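PDB 1Q5D: P450 epoxidase from Sorangium cellulosum, which belongs to the cytochrome P450 family of haem proteins and, in this structure, holds a haem and the ligand EPB in adjoining pockets. Local coordinates for residues V58-F62 against L328-A333; A150-P154 against T259-A264; V267-R272 against M389-P395; D298-I303 against G398-R404. All blocks are in the same frame, centred on the assembly; numbering follows the deposited sequence.

Interaction 1 (V58-F62 against L328-A333); sequences VSAVF and LLIPSA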
# COMPACT_ATOMS: atom_id res chain seq x y z
N VAL A 58 5.00 15.96 9.22
CA VAL A 58 4.40 14.68 8.87
C VAL A 58 4.81 13.57 9.85
O VAL A 58 3.97 12.86 10.41
CB VAL A 58 4.80 14.28 7.44
CG1 VAL A 58 4.48 12.83 7.17
CG2 VAL A 58 4.09 15.18 6.43
N SER A 59 6.11 13.44 10.07
CA SER A 59 6.61 12.42 10.98
C SER A 59 6.06 12.62 12.39
O SER A 59 5.69 11.66 13.05
CB SER A 59 8.14 12.42 11.00
OG SER A 59 8.60 11.62 12.06
N ALA A 60 6.00 13.87 12.84
CA ALA A 60 5.51 14.16 14.19
C ALA A 60 4.08 13.70 14.40
O ALA A 60 3.75 13.09 15.41
CB ALA A 60 5.65 15.64 14.50
N VAL A 61 3.22 13.98 13.41
CA VAL A 61 1.81 13.62 13.49
C VAL A 61 1.59 12.11 13.63
O VAL A 61 0.69 11.67 14.34
CB VAL A 61 1.02 14.18 12.29
CG1 VAL A 61 -0.35 13.53 12.18
CG2 VAL A 61 0.88 15.69 12.41
N PHE A 62 2.41 11.31 12.96
CA PHE A 62 2.32 9.86 13.09
C PHE A 62 2.30 9.47 14.57
O PHE A 62 1.59 8.55 14.98
CB PHE A 62 3.49 9.17 12.38
CG PHE A 62 3.23 8.84 10.93
CD1 PHE A 62 2.34 7.84 10.57
CD2 PHE A 62 3.91 9.51 9.92
CE1 PHE A 62 2.12 7.53 9.24
CE2 PHE A 62 3.68 9.22 8.59
CZ PHE A 62 2.79 8.22 8.25
N LEU A 328 -1.37 13.70 5.42
CA LEU A 328 0.08 13.71 5.50
C LEU A 328 0.57 13.53 4.09
O LEU A 328 0.37 12.46 3.52
CB LEU A 328 0.54 12.53 6.37
CG LEU A 328 0.45 12.73 7.88
CD1 LEU A 328 -0.81 13.44 8.33
CD2 LEU A 328 0.62 11.42 8.65
N LEU A 329 1.18 14.56 3.49
CA LEU A 329 1.60 14.51 2.09
C LEU A 329 2.90 13.73 1.91
O LEU A 329 3.97 14.32 1.76
CB LEU A 329 1.71 15.92 1.48
CG LEU A 329 1.84 16.06 -0.04
CD1 LEU A 329 0.71 15.33 -0.82
CD2 LEU A 329 1.92 17.55 -0.48
N ILE A 330 2.79 12.40 1.87
CA ILE A 330 3.96 11.52 1.90
C ILE A 330 5.00 11.72 0.81
O ILE A 330 6.18 11.79 1.12
CB ILE A 330 3.54 10.02 1.97
CG1 ILE A 330 2.66 9.74 3.19
CG2 ILE A 330 4.76 9.12 1.92
CD1 ILE A 330 3.25 10.12 4.52
N PRO A 331 4.60 11.79 -0.46
CA PRO A 331 5.58 11.97 -1.53
C PRO A 331 6.33 13.29 -1.40
O PRO A 331 7.44 13.39 -1.89
CB PRO A 331 4.73 11.98 -2.81
CG PRO A 331 3.46 11.39 -2.40
CD PRO A 331 3.22 11.70 -0.97
N SER A 332 5.72 14.26 -0.72
CA SER A 332 6.36 15.55 -0.49
C SER A 332 7.36 15.48 0.66
O SER A 332 8.52 15.87 0.53
CB SER A 332 5.31 16.61 -0.16
OG SER A 332 5.96 17.86 0.12
N ALA A 333 6.90 14.98 1.80
CA ALA A 333 7.75 14.83 2.97
C ALA A 333 9.00 14.03 2.59
O ALA A 333 10.09 14.27 3.13
CB ALA A 333 6.96 14.14 4.10
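Leu-328 presents its CD2 methyl to one face of the Phe-62 ring, a CH-pi contact in which CD2 lies 3.9 Å from the ring centroid of Phe-62 and 14° off the ring normal, displaced toward the rim. Ile-330 meets the same ring at its edge instead: its CD1, near the ring plane, comes to 4.2 Å from CE2 of Phe-62, the two side chains crossing at about a right angle. What is joined here is helix 55-62 and the end of strand 325-329, part of the mixed sheet of the P450 fold, at the point where the chain turns into helix 330-333. Leu-329 is the centre of an inverse gamma turn and stands at the N-cap position of that short helix. Purely aliphatic contacts make up the rest. Val-58 has CG1 anti to its own backbone N (chi1 166°), which sends that methyl to 4.0 Å from Ile-330 CD1, while its CG2 lies 3.8 Å from Ala-333 CB. The second methyl of Leu-328, CD1, goes to Val-61, whose CG1 is 3.9 Å away from it. Phe-62 also touches Thr-305 and Arg-307 of the neighbouring strand, and it forms part of the haem pocket.

Interaction 2 (A150-P154 against T259-A264); sequences AEGIP and TIYLIA. With HEM (protoporphyrin IX containing Fe), chain B.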
# COMPACT_ATOMS: atom_id res chain seq x y z
N ALA A 150 3.53 -7.84 -12.52
CA ALA A 150 3.30 -7.32 -11.18
C ALA A 150 1.90 -7.65 -10.68
O ALA A 150 1.70 -7.97 -9.51
CB ALA A 150 3.58 -5.79 -11.12
N GLU A 151 0.92 -7.55 -11.58
CA GLU A 151 -0.47 -7.75 -11.20
C GLU A 151 -0.74 -9.15 -10.65
O GLU A 151 -1.63 -9.35 -9.83
CB GLU A 151 -1.34 -7.53 -12.44
CG GLU A 151 -2.82 -7.35 -12.19
CD GLU A 151 -3.52 -6.92 -13.47
OE1 GLU A 151 -3.41 -5.73 -13.82
OE2 GLU A 151 -4.14 -7.78 -14.12
N GLY A 152 0.03 -10.13 -11.12
CA GLY A 152 -0.26 -11.50 -10.73
C GLY A 152 0.56 -12.03 -9.56
O GLY A 152 0.51 -13.23 -9.26
N ILE A 153 1.31 -11.15 -8.90
CA ILE A 153 2.19 -11.62 -7.81
C ILE A 153 1.64 -11.44 -6.39
O ILE A 153 1.56 -12.40 -5.63
CB ILE A 153 3.61 -11.00 -7.95
CG1 ILE A 153 4.26 -11.49 -9.25
CG2 ILE A 153 4.48 -11.38 -6.75
CD1 ILE A 153 5.54 -10.77 -9.61
N PRO A 154 1.28 -10.22 -6.02
CA PRO A 154 0.85 -9.95 -4.63
C PRO A 154 -0.29 -10.79 -4.07
O PRO A 154 -0.24 -11.09 -2.88
CB PRO A 154 0.47 -8.48 -4.66
CG PRO A 154 1.35 -7.93 -5.75
CD PRO A 154 1.32 -8.98 -6.82
N THR A 259 1.58 -3.46 -3.34
CA THR A 259 2.74 -4.23 -3.78
C THR A 259 2.89 -4.26 -5.30
O THR A 259 4.01 -4.30 -5.81
CB THR A 259 2.66 -5.67 -3.25
OG1 THR A 259 2.34 -5.65 -1.84
CG2 THR A 259 4.03 -6.32 -3.33
N ILE A 260 1.78 -4.26 -6.02
CA ILE A 260 1.82 -4.20 -7.47
C ILE A 260 2.60 -2.94 -7.89
O ILE A 260 3.48 -2.99 -8.77
CB ILE A 260 0.37 -4.16 -8.04
CG1 ILE A 260 -0.40 -5.45 -7.69
CG2 ILE A 260 0.38 -3.92 -9.56
CD1 ILE A 260 -1.85 -5.48 -8.21
N TYR A 261 2.27 -1.81 -7.27
CA TYR A 261 2.93 -0.57 -7.67
C TYR A 261 4.39 -0.50 -7.23
O TYR A 261 5.22 0.04 -7.93
CB TYR A 261 2.11 0.65 -7.22
CG TYR A 261 0.75 0.60 -7.89
CD1 TYR A 261 0.65 0.37 -9.25
CD2 TYR A 261 -0.42 0.72 -7.16
CE1 TYR A 261 -0.58 0.30 -9.88
CE2 TYR A 261 -1.66 0.64 -7.78
CZ TYR A 261 -1.72 0.43 -9.14
OH TYR A 261 -2.92 0.35 -9.78
N LEU A 262 4.70 -1.08 -6.08
CA LEU A 262 6.11 -1.17 -5.67
C LEU A 262 6.96 -1.87 -6.73
O LEU A 262 8.03 -1.37 -7.15
CB LEU A 262 6.22 -1.88 -4.31
CG LEU A 262 7.63 -2.26 -3.86
CD1 LEU A 262 8.52 -1.01 -3.84
CD2 LEU A 262 7.59 -2.91 -2.47
N ILE A 263 6.49 -3.04 -7.15
CA ILE A 263 7.16 -3.82 -8.16
C ILE A 263 7.26 -3.03 -9.46
O ILE A 263 8.33 -2.94 -10.06
CB ILE A 263 6.43 -5.17 -8.39
CG1 ILE A 263 6.53 -6.05 -7.13
CG2 ILE A 263 7.02 -5.90 -9.59
CD1 ILE A 263 5.62 -7.26 -7.11
N ALA A 264 6.15 -2.45 -9.90
CA ALA A 264 6.15 -1.68 -11.15
C ALA A 264 7.04 -0.45 -11.06
O ALA A 264 7.84 -0.18 -11.97
CB ALA A 264 4.72 -1.30 -11.56
CHA HEM B . -0.66 0.02 7.00
CHB HEM B . 2.14 1.20 3.26
CHC HEM B . 2.22 -3.45 1.87
CHD HEM B . -1.03 -4.50 5.24
C1A HEM B . 0.16 0.73 6.16
C2A HEM B . 0.55 2.11 6.32
C3A HEM B . 1.31 2.44 5.28
C4A HEM B . 1.43 1.28 4.43
CMA HEM B . 1.96 3.83 5.02
CAA HEM B . 0.15 3.02 7.50
CBA HEM B . -1.04 3.90 7.12
CGA HEM B . -1.35 4.86 8.26
O1A HEM B . -2.39 5.59 8.19
O2A HEM B . -0.57 4.87 9.26
C1B HEM B . 2.38 0.04 2.59
C2B HEM B . 3.22 -0.04 1.42
C3B HEM B . 3.24 -1.31 1.03
C4B HEM B . 2.41 -2.09 1.93
CMB HEM B . 3.96 1.12 0.71
CAB HEM B . 4.05 -1.76 -0.20
CBB HEM B . 3.78 -2.90 -0.84
C1C HEM B . 1.39 -4.16 2.67
C2C HEM B . 1.17 -5.59 2.64
C3C HEM B . 0.26 -5.87 3.58
C4C HEM B . -0.10 -4.63 4.24
CMC HEM B . 1.90 -6.56 1.67
CAC HEM B . -0.36 -7.21 4.01
CBC HEM B . 0.16 -8.37 3.60
C1D HEM B . -1.28 -3.37 5.98
C2D HEM B . -2.28 -3.28 6.99
C3D HEM B . -2.17 -1.88 7.55
C4D HEM B . -1.12 -1.25 6.80
CMD HEM B . -3.25 -4.40 7.43
CAD HEM B . -3.00 -1.27 8.69
CBD HEM B . -2.06 -1.26 9.91
CGD HEM B . -2.74 -0.64 11.10
O1D HEM B . -3.57 0.28 10.90
O2D HEM B . -2.47 -1.07 12.26
NA HEM B . 0.71 0.24 5.00
NB HEM B . 1.89 -1.23 2.90
NC HEM B . 0.59 -3.62 3.65
ND HEM B . -0.61 -2.15 5.88
FE HEM B . 0.78 -1.72 4.43
O HOH W 1 -0.89 -1.15 3.11
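Pro-154 presses the CG corner of its ring into the notch between two successive residues of a helix, standing 3.6 Å from Thr-259 CB and, likewise, 3.6 Å from Ile-260 CG1. That helix, 257-272, is the part of the long central helix of the P450 fold that leads away from the haem, and it is met here by the type I beta turn from Ala-150 to Ile-153 that links two shorter helices. Ala-150 supplies the other main point of contact: its CB lies 3.7 Å from the backbone O of Ile-260 and 3.8 Å from CG2 of Ile-263, and here the backbones run close, the CA atoms of Ala-150 and Ile-260 being 5.1 Å apart. Ile-260 lies between these anchors. With CG1 anti to the carbonyl carbon (chi1 -62°) and the chain then extended, it turns CG2 toward Ala-150 and carries CD1 to 4.0 Å from Glu-151 CA. Farther out, the turn is held by the bond from Ile-153 N to Ala-150 O, and Ile-153 is packed against helices 123-137 and 368-385. Glu-374 of the latter touches both Pro-154 and Thr-259. On the haem side, the O of water 1 is 2.2 Å from the haem FE, which has a further ligand elsewhere in the structure. The Thr-259 hydroxyl, hydrogen-bonded to Gly-255 O one turn back, borders the porphyrin, with OG1 of Thr-259 3.3 Å from the haem vinyl carbon CBB.

Interaction 3 (V267-R272 against M389-P395); sequences VLNLLR and MKLKETP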
# COMPACT_ATOMS: atom_id res chain seq x y z
N VAL A 267 10.82 -1.44 -11.15
CA VAL A 267 11.29 -1.72 -12.51
C VAL A 267 11.43 -0.43 -13.31
O VAL A 267 12.43 -0.23 -13.98
CB VAL A 267 10.34 -2.71 -13.25
CG1 VAL A 267 10.64 -2.71 -14.75
CG2 VAL A 267 10.44 -4.14 -12.66
N LEU A 268 10.42 0.43 -13.22
CA LEU A 268 10.45 1.73 -13.90
C LEU A 268 11.68 2.53 -13.50
O LEU A 268 12.41 3.06 -14.36
CB LEU A 268 9.18 2.53 -13.59
CG LEU A 268 9.16 3.96 -14.16
CD1 LEU A 268 9.56 3.96 -15.65
CD2 LEU A 268 7.78 4.59 -13.99
N ASN A 269 11.91 2.65 -12.20
CA ASN A 269 13.00 3.46 -11.70
C ASN A 269 14.38 2.89 -12.00
O ASN A 269 15.33 3.64 -12.13
CB ASN A 269 12.83 3.75 -10.21
CG ASN A 269 11.93 4.94 -9.96
OD1 ASN A 269 12.35 6.09 -10.07
ND2 ASN A 269 10.68 4.66 -9.62
N LEU A 270 14.47 1.57 -12.12
CA LEU A 270 15.74 0.94 -12.47
C LEU A 270 16.01 1.04 -13.97
O LEU A 270 17.16 1.15 -14.39
CB LEU A 270 15.78 -0.52 -11.99
CG LEU A 270 15.92 -0.67 -10.48
CD1 LEU A 270 15.75 -2.14 -10.01
CD2 LEU A 270 17.23 -0.07 -9.96
N LEU A 271 14.95 1.01 -14.79
CA LEU A 271 15.10 1.30 -16.22
C LEU A 271 15.51 2.76 -16.44
O LEU A 271 16.29 3.05 -17.34
CB LEU A 271 13.81 1.00 -16.98
CG LEU A 271 13.36 -0.45 -17.01
CD1 LEU A 271 12.03 -0.57 -17.72
CD2 LEU A 271 14.41 -1.35 -17.67
N ARG A 272 14.97 3.66 -15.61
CA ARG A 272 15.27 5.09 -15.69
C ARG A 272 16.65 5.50 -15.17
O ARG A 272 17.16 6.56 -15.54
CB ARG A 272 14.20 5.90 -14.95
CG ARG A 272 13.01 6.27 -15.78
CD ARG A 272 11.93 6.98 -14.99
NE ARG A 272 10.68 7.08 -15.73
CZ ARG A 272 9.56 7.58 -15.22
NH1 ARG A 272 9.54 8.02 -13.97
NH2 ARG A 272 8.45 7.63 -15.96
N MET A 389 16.75 -5.55 -20.54
CA MET A 389 15.38 -5.01 -20.63
C MET A 389 15.37 -3.50 -20.83
O MET A 389 16.13 -2.78 -20.19
CB MET A 389 14.59 -5.37 -19.37
CG MET A 389 13.14 -4.90 -19.35
SD MET A 389 12.33 -5.25 -17.75
CE MET A 389 13.39 -6.52 -17.11
N LYS A 390 14.49 -3.01 -21.71
CA LYS A 390 14.38 -1.58 -21.98
C LYS A 390 12.92 -1.15 -22.01
O LYS A 390 12.05 -1.92 -22.41
CB LYS A 390 15.00 -1.23 -23.33
CG LYS A 390 16.52 -1.25 -23.37
CD LYS A 390 17.07 -0.18 -24.33
CE LYS A 390 16.51 -0.33 -25.75
NZ LYS A 390 17.28 0.50 -26.73
N LEU A 391 12.67 0.09 -21.60
CA LEU A 391 11.36 0.72 -21.73
C LEU A 391 10.95 0.86 -23.20
O LEU A 391 11.67 1.47 -23.99
CB LEU A 391 11.40 2.12 -21.11
CG LEU A 391 10.40 2.49 -20.03
CD1 LEU A 391 10.32 4.01 -19.88
CD2 LEU A 391 9.02 1.89 -20.31
N LYS A 392 9.79 0.32 -23.57
CA LYS A 392 9.30 0.46 -24.94
C LYS A 392 8.76 1.86 -25.18
O LYS A 392 8.95 2.43 -26.26
CB LYS A 392 8.23 -0.58 -25.26
CG LYS A 392 8.02 -0.78 -26.76
CD LYS A 392 6.64 -1.31 -27.07
CE LYS A 392 6.54 -1.76 -28.53
NZ LYS A 392 5.44 -2.74 -28.72
N GLU A 393 8.09 2.41 -24.18
CA GLU A 393 7.49 3.73 -24.28
C GLU A 393 6.94 4.16 -22.92
O GLU A 393 6.84 3.34 -22.00
CB GLU A 393 6.39 3.75 -25.35
CG GLU A 393 4.97 3.70 -24.82
CD GLU A 393 4.48 2.29 -24.60
OE1 GLU A 393 4.42 1.52 -25.59
OE2 GLU A 393 4.15 1.96 -23.45
N THR A 394 6.59 5.43 -22.81
CA THR A 394 6.16 6.01 -21.54
C THR A 394 5.04 5.21 -20.87
O THR A 394 4.04 4.86 -21.50
CB THR A 394 5.70 7.48 -21.74
OG1 THR A 394 6.40 8.05 -22.85
CG2 THR A 394 6.16 8.34 -20.57
N PRO A 395 5.22 4.92 -19.58
CA PRO A 395 4.17 4.25 -18.81
C PRO A 395 2.90 5.08 -18.78
O PRO A 395 2.94 6.30 -18.82
CB PRO A 395 4.77 4.15 -17.40
CG PRO A 395 5.88 5.15 -17.37
CD PRO A 395 6.41 5.22 -18.77
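Val-267, which touches Met-389 through CG1, has a backbone O gripped twice within its helix, firmly by Leu-271 N at 2.9 Å and weakly by Leu-270 N. The firm bond secures the helical turn that presents Leu-271, the residue that carries this contact. With CG anti to the carbonyl carbon (chi1 -64°) and the chain extended beyond it, Leu-271 sets its two methyls against different parts of the facing chain. CD2 abuts the backbone, 3.4 Å from Met-389 O, and CD1 comes to 4.2 Å from Leu-391 CG as the two leucines pass at a slant. Met-389 approaches the helix from the other end of this patch, its SD 4.3 Å from CG1 of Val-267. At the opposite border Leu-268 crosses Pro-395 at about a right angle, with CD2 of the leucine 3.9 Å from CG of the proline. Arg-272 completes this edge: its chain, extended from CG to NE, brings NH2 to 3.8 Å from Pro-395 CG, and CD2 of Leu-268 sits 3.6 Å from the plane of its guanidinium, toward the rim of one face. Arg-272 itself is exposed, while Leu-268 and Pro-395 are buried. Within the P450 fold the contact fastens the C-terminal part of helix 257-272 to a strand that pairs with strand 406-412, while Phe-383 of helix 368-385 and Val-411 also pack on Leu-271.

Interaction 4 (D298-I303 against G398-R404); sequences DNILRI and GYHPAFR. With EPB (7,11-dihydroxy-8,8,10,12,16-pentamethyl-3-[1-methyl-2-(2-methyl-thiazol-4-yl)vinyl]-4,17-dioxabicyclo[14.1.0]heptadecane-5,9-dione), chain C.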
# COMPACT_ATOMS: atom_id res chain seq x y z
N ASP A 298 10.27 8.00 -5.09
CA ASP A 298 9.10 8.05 -5.97
C ASP A 298 7.91 7.37 -5.34
O ASP A 298 7.42 6.34 -5.83
CB ASP A 298 9.45 7.38 -7.30
CG ASP A 298 8.59 7.86 -8.45
OD1 ASP A 298 7.80 8.82 -8.30
OD2 ASP A 298 8.66 7.30 -9.56
N ASN A 299 7.45 7.92 -4.22
CA ASN A 299 6.44 7.27 -3.43
C ASN A 299 5.18 7.04 -4.24
O ASN A 299 4.73 7.94 -4.98
CB ASN A 299 6.10 8.10 -2.20
CG ASN A 299 5.24 7.35 -1.23
OD1 ASN A 299 4.01 7.58 -1.15
ND2 ASN A 299 5.86 6.42 -0.48
N ILE A 300 4.61 5.85 -4.09
CA ILE A 300 3.43 5.43 -4.86
C ILE A 300 2.11 6.10 -4.45
O ILE A 300 1.10 5.97 -5.17
CB ILE A 300 3.22 3.90 -4.75
CG1 ILE A 300 2.94 3.51 -3.29
CG2 ILE A 300 4.38 3.13 -5.41
CD1 ILE A 300 2.44 2.06 -3.06
N LEU A 301 2.10 6.77 -3.30
CA LEU A 301 0.87 7.40 -2.82
C LEU A 301 0.64 8.72 -3.56
O LEU A 301 1.55 9.52 -3.71
CB LEU A 301 0.93 7.68 -1.32
CG LEU A 301 0.93 6.43 -0.44
CD1 LEU A 301 0.99 6.76 1.06
CD2 LEU A 301 -0.35 5.63 -0.76
N ARG A 302 -0.60 8.91 -4.03
CA ARG A 302 -1.01 10.15 -4.72
C ARG A 302 -0.96 11.34 -3.78
O ARG A 302 -0.43 12.41 -4.12
CB ARG A 302 -2.45 9.99 -5.22
CG ARG A 302 -2.97 11.19 -6.05
CD ARG A 302 -4.32 10.91 -6.71
NE ARG A 302 -4.21 9.82 -7.66
CZ ARG A 302 -3.88 9.97 -8.95
NH1 ARG A 302 -3.66 11.18 -9.46
NH2 ARG A 302 -3.79 8.89 -9.72
N ILE A 303 -1.55 11.18 -2.61
CA ILE A 303 -1.53 12.23 -1.60
C ILE A 303 -0.81 11.73 -0.34
O ILE A 303 0.25 12.24 0.03
CB ILE A 303 -2.97 12.70 -1.28
CG1 ILE A 303 -3.73 13.01 -2.58
CG2 ILE A 303 -2.95 13.94 -0.37
CD1 ILE A 303 -5.09 12.35 -2.67
N GLY A 398 -3.04 6.35 -14.12
CA GLY A 398 -4.47 6.55 -14.00
C GLY A 398 -4.86 7.55 -12.92
O GLY A 398 -4.06 8.43 -12.58
N TYR A 399 -6.05 7.39 -12.37
CA TYR A 399 -6.62 8.33 -11.40
C TYR A 399 -7.15 7.63 -10.14
O TYR A 399 -8.17 8.05 -9.58
CB TYR A 399 -7.76 9.14 -12.04
CG TYR A 399 -7.34 9.97 -13.22
CD1 TYR A 399 -7.62 9.57 -14.52
CD2 TYR A 399 -6.66 11.16 -13.04
CE1 TYR A 399 -7.22 10.33 -15.61
CE2 TYR A 399 -6.26 11.93 -14.11
CZ TYR A 399 -6.55 11.52 -15.39
OH TYR A 399 -6.15 12.30 -16.44
N HIS A 400 -6.50 6.56 -9.72
CA HIS A 400 -6.84 5.90 -8.45
C HIS A 400 -6.80 6.93 -7.31
O HIS A 400 -5.88 7.74 -7.24
CB HIS A 400 -5.84 4.76 -8.18
CG HIS A 400 -6.23 3.86 -7.05
ND1 HIS A 400 -6.27 4.30 -5.74
CD2 HIS A 400 -6.58 2.56 -7.02
CE1 HIS A 400 -6.63 3.30 -4.96
NE2 HIS A 400 -6.84 2.24 -5.71
N PRO A 401 -7.81 6.92 -6.44
CA PRO A 401 -7.91 7.94 -5.39
C PRO A 401 -6.76 7.91 -4.39
O PRO A 401 -6.50 8.94 -3.74
CB PRO A 401 -9.21 7.58 -4.67
CG PRO A 401 -9.48 6.16 -5.02
CD PRO A 401 -8.94 5.98 -6.42
N ALA A 402 -6.08 6.77 -4.26
CA ALA A 402 -4.99 6.66 -3.28
C ALA A 402 -3.59 6.54 -3.89
O ALA A 402 -2.60 6.88 -3.25
CB ALA A 402 -5.25 5.46 -2.33
N PHE A 403 -3.50 6.02 -5.10
CA PHE A 403 -2.21 5.69 -5.67
C PHE A 403 -1.94 6.44 -6.95
O PHE A 403 -2.86 6.74 -7.72
CB PHE A 403 -2.13 4.19 -5.99
CG PHE A 403 -2.29 3.31 -4.79
CD1 PHE A 403 -3.35 2.41 -4.71
CD2 PHE A 403 -1.36 3.34 -3.76
CE1 PHE A 403 -3.48 1.58 -3.61
CE2 PHE A 403 -1.48 2.51 -2.66
CZ PHE A 403 -2.55 1.63 -2.58
N ARG A 404 -0.66 6.71 -7.18
CA ARG A 404 -0.21 7.11 -8.50
C ARG A 404 -0.13 5.82 -9.32
O ARG A 404 0.96 5.30 -9.58
CB ARG A 404 1.16 7.80 -8.41
CG ARG A 404 1.25 8.96 -7.39
CD ARG A 404 2.70 9.46 -7.11
NE ARG A 404 3.44 9.59 -8.36
CZ ARG A 404 4.74 9.38 -8.49
NH1 ARG A 404 5.48 9.04 -7.44
NH2 ARG A 404 5.31 9.51 -9.68
O16 EPB C . -5.42 1.17 -0.45
C51 EPB C . -1.21 3.04 0.96
O41 EPB C . -1.17 0.83 2.49
C5 EPB C . -1.59 2.12 2.07
C4 EPB C . -2.53 0.79 2.05
C16 EPB C . -5.72 1.87 0.44
O1 EPB C . -5.54 1.61 1.78
C2 EPB C . -4.95 0.28 2.30
C3 EPB C . -3.57 0.60 3.01
C20 EPB C . -6.07 -0.20 3.31
C21 EPB C . -7.32 -0.66 2.57
C22 EPB C . -5.90 -0.21 4.67
C23 EPB C . -6.79 -0.57 5.77
N26 EPB C . -8.14 -0.30 5.65
C25 EPB C . -8.82 -0.67 6.77
C27 EPB C . -10.28 -0.48 6.83
C24 EPB C . -6.44 -1.09 6.96
S1 EPB C . -7.82 -1.30 7.96
C15 EPB C . -6.38 3.25 0.16
C14 EPB C . -7.61 3.62 1.10
O14 EPB C . -8.47 2.50 0.98
C13 EPB C . -8.32 5.06 0.83
C29 EPB C . -8.93 5.05 -0.62
C30 EPB C . -9.52 5.23 1.77
C12 EPB C . -7.26 6.29 0.91
O12 EPB C . -7.05 7.05 -0.10
C11 EPB C . -6.40 6.67 2.18
C28 EPB C . -6.61 8.19 2.36
C10 EPB C . -5.10 5.93 2.09
O10 EPB C . -4.26 6.52 1.05
C9 EPB C . -4.45 6.03 3.45
C91 EPB C . -5.28 5.34 4.43
C8 EPB C . -3.17 5.29 3.60
C7 EPB C . -2.73 4.40 2.37
C6 EPB C . -2.59 2.97 3.11
O HOH W 2 -3.07 9.06 -1.54
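Arg-302 inserts its guanidinium among the carbonyls of the facing loop, where backbone oxygens rather than a carboxylate take up its N-H groups. Two P450 loops beside the EPB pocket are joined here by a single beta bridge, Leu-301 with Phe-403, and by two arginines, one from each side. Bent at chi3 (-63°), Arg-302 places NE 2.7 Å from His-400 O, nearly in line with that C=O, although the bond is bent at the hydrogen (136°). Its NH2 lies 2.9 Å from Gly-398 O; Phe-403 O is a weak further acceptor, and NH1 is bonded to Pro-19 O. Arg-404 answers from the other loop. Both terminal nitrogens face Asp-298 OD1 in a salt bridge, NH2 at 2.9 Å on the syn side, 19° out of the carboxylate plane. NH1 also donates to Asn-299 O from above the carbonyl plane, and NE to Ala-25 O. Backbone bonds flank the bridge: Arg-404 N to Ile-300 O at 2.8 Å, and Arg-302 N to Ala-402 O at 3.0 Å. Ala-402 O also accepts from water 2, which takes the N-H of Ile-303 in turn. Ala-402 N is satisfied by His-400 ND1, in the plane of that ring. An Asx turn satisfies Leu-301 N through Asn-299 OD1, whereas the buried Leu-301 O has no partner in the model. Leu-301, Ala-402 and Phe-403 line the pocket; CZ of Phe-403 is 3.6 Å from EPB O16.

From the N terminus, interaction 1 opens first, at helix 55-62, and closes only at 328-333. Within that span interaction 2 opens and closes, bringing 150-154 to helix 257-272. The same helix then begins interaction 3, and 298-303 begins interaction 4. Both outlast interaction 1, ending at 389-395 and 398-404, so interactions 1, 3 and 4 all cross one another, while interaction 2 stands in series with 3 and 4. Interaction 4 touches each of the others: Pro-331 packs on Leu-301, Tyr-261 on Ile-300 and Phe-403, and Asn-269 reaches Asp-298 by a weak hydrogen bond. Together they tie the mixed sheet and helix 257-272 to the C-terminal strands, interaction 3 lying farther from the haem.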